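Long-range contacts in Ras-associated and pleckstrin homology domains-containing protein 1 (PDB 4GN1), which mediates localized membrane signals, is implicated in regulating lamellipodial dynamics and brings EVL and VASP to the leading edge, here represented by its RA and PH domains: residues K5-V10 against S17-V22; F95-N100 against R114-L119; E135-L140 against W148-F153. One frame throughout, in Å; residues are numbered along the deposited sequence.

Contact 1: residues K5-V10 against S17-V22; sequences KLVIRV and SKTMMV
The first beta hairpin of the Ras-associating domain, a member of the ubiquitin-like superfold, joins K5-V10 to S17-V22 and illustrates how an antiparallel ladder sorts its side chains onto two unlike faces. Three hydrogen-bonded pairs, L6 with V22, I8 with M20 and V10 with K18, are each closed by two backbone bonds; that from V22 N to L6 O is short and almost straight (2.6 Å, 178°).

On the face carrying L6, I8, V10, M20 and V22, joined at its margin by the exposed K18, the hub is I8. Its CG1 lies between backbone N and carbonyl carbon (chi1 63°), which sets the chain side by side with M20, CG1 resting 3.9 Å from M20 CG. The I8 CD1 methyl meets V22 CG1 at 3.9 Å, the two side chains crossing at about a right angle. Helices 28-39 and 68-72 pack on this face: M20 touches L35, V22 touches V31 and V69, and I8 reaches L68 and L72.

The other face carries V7, R9, T19 and M21. V7 CG1 meets T19 CB at 3.6 Å. R9 bends at chi3 and swings its guanidinium to the strand end, where NH1 donates to S17 OG at 3.0 Å; the hydroxyl sits at the edge of the guanidinium, near its plane, but the bond is bent to 137°. At the other end the K5 methylene chain runs against M21, CD lying 3.8 Å from SD.

The chemistry is thus split: I8 and V22 are buried under helices 28-39 and 68-72, and V10 against F85 of strand 83-87, whereas the exposed face mixes aliphatic contacts with one bent polar bond, so that the backbone bonds supply most of the hairpin's polar cohesion.

Contact 2: residues F95-N100 against R114-L119; sequences FKNPQN and RNKEVL
The chain leaves helix 93-96 at N97, the first residue to abandon helical phi/psi, and the residues that follow lie against helix 113-124, with P98 and K116 the nearest pair of CA atoms at 6.2 Å. No strand ladder or helix pair is formed here. The contact packs the end of helix 93-96 on helix 113-124, in the helical connection between strand 83-87 and strand 135-141, and two side chains one helical turn apart, K116 and L119, do the holding.

K116 reaches across P98 with its chain extended beyond CG. Its CG lies 3.4 Å from P98 CD, the lysine crossing the proline ring at about a right angle, and the ammonium group ends between two oxygens. NZ donates to the backbone K96 O at 3.0 Å, in the plane of that carbonyl, and to N97 OD1 at 2.7 Å from above the amide plane. The same oxygen takes a second bond, from Q99 NE2 at 3.2 Å, nearly straight at 174°; the two donors come from opposite faces of the N97 amide. Q99 folds back to make this bond, its chain bent at chi2 (-76°), while the same NE2 also donates to A109 O.

Next along the helix face, L119 supplies the apolar part. With CG anti to the backbone N, it turns CD2 to P98-Q99, 3.8 Å from P98 CB and 3.6 Å from Q99 N. M111 touches K116, L119 and Q99, and L120 of the same helix meets P98.

Chemically, the lysine combines an aliphatic shaft packed on proline with a cationic tip gripped by two oxygens, one of them a carbonyl at the end of a helix. That setting would probably suit a protonated amine, while two donors, one from each face, would restrain N97 OD1.

Contact 3: residues E135-L140 against W148-F153; sequences EGVLWL and WKKRYF
Backbone bonding comes first in this hairpin, made by the opening two strands of the pleckstrin homology domain's beta barrel. E135-L140 and W148-F153 run antiparallel, and G136 and L138 each form a two-bond pair, with F153 and R151 respectively. R151 N to L138 O is the straightest of the six backbone bonds, at 2.8 Å and 169°.

Apolar contacts occupy the face of L138, L140 and F153. L138 CB meets F153 CD1 at 3.7 Å, the side chains crossing at about a right angle, and W231 of helix 225-240 touches both residues. Across the sheet, V137 CG1 packs against K150 CB at 3.7 Å, V137 CG2 approaches the edge of the Y152 ring, and W139 CB lies 3.8 Å from W148 CE3.

The tryptophans add polar and pi contacts. W148 NE1 is held by the backbone O of Y195. K150 lays its chain over one face of the W139 indole; its long ion pair with D223 is weak. With CG anti to the carbonyl carbon (chi1 -85°), K150 sets CG 3.8 Å from the six-membered ring centroid, a CH-pi contact only 6° off the normal; bends at chi3 and chi4 bring NZ into a cation-pi contact, 4.1 Å from the five-membered ring centroid.

Overall arrangement
Along the chain the three contacts come in series. Contact 1 lies in the Ras-associating domain and contact 3 in the pleckstrin homology domain, their centres about 40 Å apart on opposite sides of the chain's centre. Both are hairpins of neighbouring antiparallel strands. Contact 2 comes between them in sequence, about 36 Å from contact 1 and 28 Å from contact 3, centre to centre; its nearest atoms stay about 12 Å from those of contact 3, and helix 113-124 is followed directly by strand 135-141. A helical region thus links the two domain hairpins and, through the bond of N100 in contact 2 to R226, is tied to helix 225-240, whose W231 packs on contact 3.

Contact 1: residues K5-V10 against S17-V22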
loop_
_atom_site.group_PDB
_atom_site.type_symbol
_atom_site.label_atom_id
_atom_site.label_comp_id
_atom_site.label_asym_id
_atom_site.label_seq_id
_atom_site.Cartn_x
_atom_site.Cartn_y
_atom_site.Cartn_z
ATOM N N LYS A 5 10.126 12.480 -22.714
ATOM C CA LYS A 5 11.107 12.315 -21.652
ATOM C C LYS A 5 10.757 13.201 -20.466
ATOM O O LYS A 5 10.185 14.285 -20.634
ATOM C CB LYS A 5 12.480 12.731 -22.169
ATOM C CG LYS A 5 12.884 12.114 -23.498
ATOM C CD LYS A 5 13.295 10.666 -23.307
ATOM C CE LYS A 5 13.083 9.852 -24.566
ATOM N NZ LYS A 5 13.505 8.471 -24.224
ATOM N N LEU A 6 11.114 12.753 -19.267
ATOM C CA LEU A 6 11.000 13.593 -18.064
ATOM C C LEU A 6 12.123 13.328 -17.062
ATOM O O LEU A 6 12.390 12.181 -16.710
ATOM C CB LEU A 6 9.636 13.414 -17.380
ATOM C CG LEU A 6 9.446 14.104 -16.018
ATOM C CD1 LEU A 6 9.078 15.577 -16.131
ATOM C CD2 LEU A 6 8.368 13.371 -15.237
ATOM N N VAL A 7 12.760 14.405 -16.605
ATOM C CA VAL A 7 13.735 14.350 -15.530
ATOM C C VAL A 7 13.044 14.491 -14.173
ATOM O O VAL A 7 12.436 15.509 -13.878
ATOM C CB VAL A 7 14.849 15.400 -15.697
ATOM C CG1 VAL A 7 16.006 15.092 -14.755
ATOM C CG2 VAL A 7 15.364 15.421 -17.134
ATOM N N ILE A 8 13.110 13.427 -13.375
ATOM C CA ILE A 8 12.596 13.430 -12.012
ATOM C C ILE A 8 13.734 13.636 -11.013
ATOM O O ILE A 8 14.899 13.401 -11.330
ATOM C CB ILE A 8 11.845 12.117 -11.687
ATOM C CG1 ILE A 8 12.791 10.917 -11.762
ATOM C CG2 ILE A 8 10.697 11.934 -12.661
ATOM C CD1 ILE A 8 12.223 9.645 -11.183
ATOM N N ARG A 9 13.385 14.095 -9.818
ATOM C CA ARG A 9 14.338 14.191 -8.719
ATOM C C ARG A 9 13.954 13.167 -7.679
ATOM O O ARG A 9 12.802 13.103 -7.269
ATOM C CB ARG A 9 14.341 15.585 -8.086
ATOM C CG ARG A 9 15.505 15.834 -7.142
ATOM C CD ARG A 9 15.733 17.324 -6.931
ATOM N NE ARG A 9 14.782 17.919 -5.993
ATOM C CZ ARG A 9 15.017 18.089 -4.685
ATOM N NH1 ARG A 9 16.188 17.707 -4.159
ATOM N NH2 ARG A 9 14.090 18.655 -3.899
ATOM N N VAL A 10 14.940 12.382 -7.260
ATOM C CA VAL A 10 14.727 11.268 -6.343
ATOM C C VAL A 10 15.586 11.451 -5.103
ATOM O O VAL A 10 16.797 11.685 -5.217
ATOM C CB VAL A 10 15.086 9.900 -6.993
ATOM C CG1 VAL A 10 14.767 8.767 -6.049
ATOM C CG2 VAL A 10 14.314 9.678 -8.275
ATOM N N SER A 17 19.986 13.651 -2.958
ATOM C CA SER A 17 19.050 13.571 -4.041
ATOM C C SER A 17 19.766 13.471 -5.380
ATOM O O SER A 17 20.901 13.900 -5.511
ATOM C CB SER A 17 18.049 14.738 -3.978
ATOM O OG SER A 17 18.598 15.919 -4.491
ATOM N N LYS A 18 19.103 12.882 -6.368
ATOM C CA LYS A 18 19.689 12.710 -7.694
ATOM C C LYS A 18 18.626 12.927 -8.738
ATOM O O LYS A 18 17.466 12.615 -8.502
ATOM C CB LYS A 18 20.300 11.311 -7.853
ATOM C CG LYS A 18 21.737 11.219 -7.339
ATOM C CD LYS A 18 22.179 9.772 -7.116
ATOM C CE LYS A 18 23.533 9.674 -6.407
ATOM N NZ LYS A 18 23.806 8.260 -5.989
ATOM N N THR A 19 19.000 13.479 -9.890
ATOM C CA THR A 19 18.037 13.528 -10.986
ATOM C C THR A 19 18.254 12.357 -11.905
ATOM O O THR A 19 19.318 11.771 -11.921
ATOM C CB THR A 19 18.122 14.815 -11.813
ATOM O OG1 THR A 19 19.467 14.985 -12.286
ATOM C CG2 THR A 19 17.676 16.002 -10.987
ATOM N N MET A 20 17.232 12.018 -12.670
ATOM C CA MET A 20 17.385 10.997 -13.677
ATOM C C MET A 20 16.245 11.102 -14.658
ATOM O O MET A 20 15.125 11.481 -14.291
ATOM C CB MET A 20 17.436 9.606 -13.032
ATOM C CG MET A 20 16.110 9.056 -12.542
ATOM S SD MET A 20 16.133 7.257 -12.549
ATOM C CE MET A 20 17.646 6.840 -13.454
ATOM N N MET A 21 16.527 10.784 -15.908
ATOM C CA MET A 21 15.513 10.860 -16.934
ATOM C C MET A 21 14.654 9.589 -16.982
ATOM O O MET A 21 15.168 8.489 -16.959
ATOM C CB MET A 21 16.168 11.138 -18.290
ATOM C CG MET A 21 15.178 11.493 -19.386
ATOM S SD MET A 21 16.004 11.765 -20.955
ATOM C CE MET A 21 16.554 10.094 -21.357
ATOM N N VAL A 22 13.342 9.761 -17.047
ATOM C CA VAL A 22 12.403 8.656 -17.270
ATOM C C VAL A 22 11.604 8.992 -18.535
ATOM O O VAL A 22 11.635 10.123 -18.987
ATOM C CB VAL A 22 11.450 8.468 -16.068
ATOM C CG1 VAL A 22 12.238 8.197 -14.794
ATOM C CG2 VAL A 22 10.553 9.695 -15.889
#

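Contact 2: residues F95-N100 against R114-L119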
loop_
_atom_site.group_PDB
_atom_site.type_symbol
_atom_site.label_atom_id
_atom_site.label_comp_id
_atom_site.label_asym_id
_atom_site.label_seq_id
_atom_site.Cartn_x
_atom_site.Cartn_y
_atom_site.Cartn_z
ATOM N N PHE A 95 5.015 -11.965 0.122
ATOM C CA PHE A 95 5.391 -13.039 -0.781
ATOM C C PHE A 95 6.478 -13.924 -0.221
ATOM O O PHE A 95 6.493 -15.116 -0.506
ATOM C CB PHE A 95 5.814 -12.472 -2.122
ATOM C CG PHE A 95 4.662 -11.989 -2.927
ATOM C CD1 PHE A 95 4.020 -12.846 -3.817
ATOM C CD2 PHE A 95 4.171 -10.710 -2.741
ATOM C CE1 PHE A 95 2.928 -12.418 -4.538
ATOM C CE2 PHE A 95 3.073 -10.275 -3.449
ATOM C CZ PHE A 95 2.450 -11.130 -4.350
ATOM N N LYS A 96 7.389 -13.322 0.554
ATOM C CA LYS A 96 8.436 -14.038 1.262
ATOM C C LYS A 96 7.865 -14.999 2.310
ATOM O O LYS A 96 8.362 -16.111 2.461
ATOM C CB LYS A 96 9.356 -13.044 1.948
ATOM C CG LYS A 96 9.962 -11.998 1.028
ATOM C CD LYS A 96 11.153 -11.339 1.707
ATOM C CE LYS A 96 11.501 -9.994 1.092
ATOM N NZ LYS A 96 12.140 -9.152 2.137
ATOM N N ASN A 97 6.835 -14.539 3.037
ATOM C CA ASN A 97 6.141 -15.331 4.062
ATOM C C ASN A 97 4.597 -15.279 4.005
ATOM O O ASN A 97 3.951 -14.751 4.917
ATOM C CB ASN A 97 6.636 -14.925 5.453
ATOM C CG ASN A 97 8.078 -15.328 5.695
ATOM O OD1 ASN A 97 8.427 -16.512 5.670
ATOM N ND2 ASN A 97 8.931 -14.332 5.923
ATOM N N PRO A 98 3.999 -15.850 2.937
ATOM C CA PRO A 98 2.539 -15.802 2.707
ATOM C C PRO A 98 1.695 -16.476 3.807
ATOM O O PRO A 98 0.549 -16.067 4.063
ATOM C CB PRO A 98 2.380 -16.544 1.378
ATOM C CG PRO A 98 3.570 -17.447 1.299
ATOM C CD PRO A 98 4.688 -16.639 1.891
ATOM N N GLN A 99 2.260 -17.492 4.456
ATOM C CA GLN A 99 1.586 -18.164 5.570
ATOM C C GLN A 99 1.193 -17.143 6.663
ATOM O O GLN A 99 0.295 -17.370 7.481
ATOM C CB GLN A 99 2.473 -19.288 6.117
ATOM C CG GLN A 99 3.613 -18.839 7.011
ATOM C CD GLN A 99 4.771 -18.223 6.257
ATOM O OE1 GLN A 99 4.689 -17.967 5.052
ATOM N NE2 GLN A 99 5.868 -17.986 6.965
ATOM N N ASN A 100 1.851 -15.988 6.638
ATOM C CA ASN A 100 1.544 -14.944 7.605
ATOM C C ASN A 100 0.484 -13.943 7.189
ATOM O O ASN A 100 0.088 -13.103 7.990
ATOM C CB ASN A 100 2.814 -14.259 8.046
ATOM C CG ASN A 100 3.666 -15.170 8.879
ATOM O OD1 ASN A 100 3.150 -15.924 9.703
ATOM N ND2 ASN A 100 4.969 -15.132 8.657
ATOM N N ARG A 114 8.821 -24.578 -0.551
ATOM C CA ARG A 114 7.982 -25.220 -1.541
ATOM C C ARG A 114 6.493 -25.048 -1.259
ATOM O O ARG A 114 5.689 -24.980 -2.191
ATOM C CB ARG A 114 8.357 -26.687 -1.674
ATOM C CG ARG A 114 9.656 -26.851 -2.438
ATOM C CD ARG A 114 10.234 -28.253 -2.321
ATOM N NE ARG A 114 9.499 -29.258 -3.092
ATOM C CZ ARG A 114 9.530 -29.379 -4.424
ATOM N NH1 ARG A 114 10.248 -28.534 -5.170
ATOM N NH2 ARG A 114 8.828 -30.351 -5.013
ATOM N N ASN A 115 6.137 -24.965 0.019
ATOM C CA ASN A 115 4.743 -24.792 0.417
ATOM C C ASN A 115 4.275 -23.317 0.361
ATOM O O ASN A 115 3.092 -23.039 0.117
ATOM C CB ASN A 115 4.474 -25.442 1.787
ATOM C CG ASN A 115 4.621 -26.959 1.753
ATOM O OD1 ASN A 115 4.498 -27.587 0.695
ATOM N ND2 ASN A 115 4.886 -27.559 2.918
ATOM N N LYS A 116 5.197 -22.387 0.605
ATOM C CA LYS A 116 4.979 -20.987 0.241
ATOM C C LYS A 116 4.587 -20.873 -1.249
ATOM O O LYS A 116 3.574 -20.235 -1.585
ATOM C CB LYS A 116 6.216 -20.139 0.540
ATOM C CG LYS A 116 6.316 -19.624 1.964
ATOM C CD LYS A 116 7.756 -19.280 2.288
ATOM C CE LYS A 116 7.944 -18.946 3.750
ATOM N NZ LYS A 116 9.339 -18.459 3.964
ATOM N N GLU A 117 5.374 -21.518 -2.115
ATOM C CA GLU A 117 5.137 -21.543 -3.561
ATOM C C GLU A 117 3.716 -22.053 -3.882
ATOM O O GLU A 117 2.944 -21.367 -4.555
ATOM C CB GLU A 117 6.177 -22.443 -4.227
ATOM C CG GLU A 117 6.798 -21.860 -5.487
ATOM C CD GLU A 117 7.511 -22.901 -6.360
ATOM O OE1 GLU A 117 7.736 -24.061 -5.913
ATOM O OE2 GLU A 117 7.847 -22.553 -7.520
ATOM N N VAL A 118 3.376 -23.240 -3.375
ATOM C CA VAL A 118 2.051 -23.802 -3.570
ATOM C C VAL A 118 0.973 -22.821 -3.099
ATOM O O VAL A 118 -0.011 -22.571 -3.799
ATOM C CB VAL A 118 1.885 -25.182 -2.864
ATOM C CG1 VAL A 118 0.420 -25.599 -2.793
ATOM C CG2 VAL A 118 2.710 -26.255 -3.561
ATOM N N LEU A 119 1.166 -22.260 -1.913
ATOM C CA LEU A 119 0.175 -21.381 -1.322
ATOM C C LEU A 119 -0.105 -20.115 -2.163
ATOM O O LEU A 119 -1.243 -19.638 -2.210
ATOM C CB LEU A 119 0.614 -21.020 0.095
ATOM C CG LEU A 119 -0.263 -20.115 0.962
ATOM C CD1 LEU A 119 -1.588 -20.821 1.264
ATOM C CD2 LEU A 119 0.476 -19.745 2.240
#

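Contact 3: residues E135-L140 against W148-F153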
loop_
_atom_site.group_PDB
_atom_site.type_symbol
_atom_site.label_atom_id
_atom_site.label_comp_id
_atom_site.label_asym_id
_atom_site.label_seq_id
_atom_site.Cartn_x
_atom_site.Cartn_y
_atom_site.Cartn_z
ATOM N N GLU A 135 -10.946 -9.470 8.833
ATOM C CA GLU A 135 -11.987 -8.927 9.679
ATOM C C GLU A 135 -11.285 -8.459 10.930
ATOM O O GLU A 135 -10.239 -8.998 11.295
ATOM C CB GLU A 135 -13.037 -9.999 10.013
ATOM C CG GLU A 135 -12.994 -10.599 11.434
ATOM C CD GLU A 135 -12.529 -12.054 11.508
ATOM O OE1 GLU A 135 -13.153 -12.822 12.281
ATOM O OE2 GLU A 135 -11.550 -12.433 10.813
ATOM N N GLY A 136 -11.850 -7.455 11.579
ATOM C CA GLY A 136 -11.329 -6.997 12.856
ATOM C C GLY A 136 -11.880 -5.633 13.160
ATOM O O GLY A 136 -12.454 -4.983 12.278
ATOM N N VAL A 137 -11.735 -5.210 14.411
ATOM C CA VAL A 137 -12.127 -3.868 14.792
ATOM C C VAL A 137 -10.951 -2.955 14.466
ATOM O O VAL A 137 -9.796 -3.398 14.447
ATOM C CB VAL A 137 -12.619 -3.795 16.265
ATOM C CG1 VAL A 137 -12.901 -2.362 16.691
ATOM C CG2 VAL A 137 -13.900 -4.609 16.433
ATOM N N LEU A 138 -11.262 -1.708 14.112
ATOM C CA LEU A 138 -10.260 -0.701 13.742
ATOM C C LEU A 138 -10.811 0.671 14.086
ATOM O O LEU A 138 -12.021 0.836 14.238
ATOM C CB LEU A 138 -9.954 -0.761 12.245
ATOM C CG LEU A 138 -9.198 -1.955 11.657
ATOM C CD1 LEU A 138 -9.178 -1.885 10.140
ATOM C CD2 LEU A 138 -7.775 -1.986 12.173
ATOM N N TRP A 139 -9.928 1.651 14.215
ATOM C CA TRP A 139 -10.354 3.041 14.426
ATOM C C TRP A 139 -10.567 3.790 13.118
ATOM O O TRP A 139 -9.727 3.718 12.203
ATOM C CB TRP A 139 -9.336 3.820 15.257
ATOM C CG TRP A 139 -8.900 3.220 16.568
ATOM C CD1 TRP A 139 -7.855 2.315 16.791
ATOM C CD2 TRP A 139 -9.430 3.528 17.905
ATOM N NE1 TRP A 139 -7.726 2.034 18.134
ATOM C CE2 TRP A 139 -8.634 2.728 18.859
ATOM C CE3 TRP A 139 -10.450 4.353 18.392
ATOM C CZ2 TRP A 139 -8.877 2.759 20.229
ATOM C CZ3 TRP A 139 -10.684 4.382 19.783
ATOM C CH2 TRP A 139 -9.915 3.604 20.680
ATOM N N LEU A 140 -11.673 4.533 13.046
ATOM C CA LEU A 140 -11.988 5.376 11.903
ATOM C C LEU A 140 -12.065 6.831 12.331
ATOM O O LEU A 140 -12.960 7.205 13.076
ATOM C CB LEU A 140 -13.335 4.978 11.290
ATOM C CG LEU A 140 -13.892 5.853 10.156
ATOM C CD1 LEU A 140 -13.004 5.772 8.921
ATOM C CD2 LEU A 140 -15.325 5.471 9.796
ATOM N N TRP A 148 -11.531 9.797 16.868
ATOM C CA TRP A 148 -11.642 8.455 16.261
ATOM C C TRP A 148 -12.659 7.597 16.941
ATOM O O TRP A 148 -13.039 7.857 18.071
ATOM C CB TRP A 148 -10.311 7.741 16.324
ATOM C CG TRP A 148 -9.188 8.519 15.694
ATOM C CD1 TRP A 148 -8.604 9.701 16.158
ATOM C CD2 TRP A 148 -8.461 8.185 14.456
ATOM N NE1 TRP A 148 -7.591 10.105 15.322
ATOM C CE2 TRP A 148 -7.461 9.244 14.271
ATOM C CE3 TRP A 148 -8.532 7.148 13.518
ATOM C CZ2 TRP A 148 -6.588 9.250 13.182
ATOM C CZ3 TRP A 148 -7.647 7.165 12.426
ATOM C CH2 TRP A 148 -6.698 8.189 12.271
ATOM N N LYS A 149 -13.099 6.550 16.252
ATOM C CA LYS A 149 -14.117 5.628 16.763
ATOM C C LYS A 149 -13.867 4.203 16.274
ATOM O O LYS A 149 -13.708 3.967 15.072
ATOM C CB LYS A 149 -15.517 6.056 16.300
ATOM C CG LYS A 149 -15.993 7.394 16.837
ATOM C CD LYS A 149 -17.492 7.533 16.675
ATOM C CE LYS A 149 -17.956 8.931 17.022
ATOM N NZ LYS A 149 -19.445 8.956 17.041
ATOM N N LYS A 150 -13.853 3.254 17.200
ATOM C CA LYS A 150 -13.789 1.843 16.850
ATOM C C LYS A 150 -15.012 1.429 16.038
ATOM O O LYS A 150 -16.137 1.719 16.427
ATOM C CB LYS A 150 -13.651 0.986 18.114
ATOM C CG LYS A 150 -12.207 0.840 18.587
ATOM C CD LYS A 150 -12.087 0.022 19.871
ATOM C CE LYS A 150 -11.095 -1.142 19.725
ATOM N NZ LYS A 150 -9.934 -0.875 18.820
ATOM N N ARG A 151 -14.775 0.813 14.882
ATOM C CA ARG A 151 -15.810 0.152 14.080
ATOM C C ARG A 151 -15.240 -1.186 13.617
ATOM O O ARG A 151 -14.026 -1.321 13.458
ATOM C CB ARG A 151 -16.209 0.961 12.827
ATOM C CG ARG A 151 -16.581 2.431 12.995
ATOM C CD ARG A 151 -17.990 2.637 13.537
ATOM N NE ARG A 151 -18.394 4.052 13.555
ATOM C CZ ARG A 151 -19.312 4.580 14.375
ATOM N NH1 ARG A 151 -19.925 3.826 15.276
ATOM N NH2 ARG A 151 -19.606 5.874 14.300
ATOM N N TYR A 152 -16.121 -2.161 13.389
ATOM C CA TYR A 152 -15.747 -3.470 12.838
ATOM C C TYR A 152 -15.694 -3.460 11.308
ATOM O O TYR A 152 -16.618 -2.959 10.647
ATOM C CB TYR A 152 -16.740 -4.541 13.301
ATOM C CG TYR A 152 -16.499 -5.920 12.705
ATOM C CD1 TYR A 152 -15.569 -6.801 13.280
ATOM C CD2 TYR A 152 -17.214 -6.352 11.572
ATOM C CE1 TYR A 152 -15.352 -8.061 12.752
ATOM C CE2 TYR A 152 -17.004 -7.616 11.036
ATOM C CZ TYR A 152 -16.071 -8.462 11.631
ATOM O OH TYR A 152 -15.862 -9.718 11.106
ATOM N N PHE A 153 -14.636 -4.056 10.756
ATOM C CA PHE A 153 -14.355 -4.002 9.305
ATOM C C PHE A 153 -14.217 -5.364 8.669
ATOM O O PHE A 153 -13.764 -6.321 9.308
ATOM C CB PHE A 153 -13.072 -3.220 9.014
ATOM C CG PHE A 153 -13.248 -1.741 9.066
ATOM C CD1 PHE A 153 -13.005 -1.039 10.245
ATOM C CD2 PHE A 153 -13.662 -1.043 7.944
ATOM C CE1 PHE A 153 -13.165 0.340 10.302
ATOM C CE2 PHE A 153 -13.832 0.334 7.987
ATOM C CZ PHE A 153 -13.584 1.030 9.168
#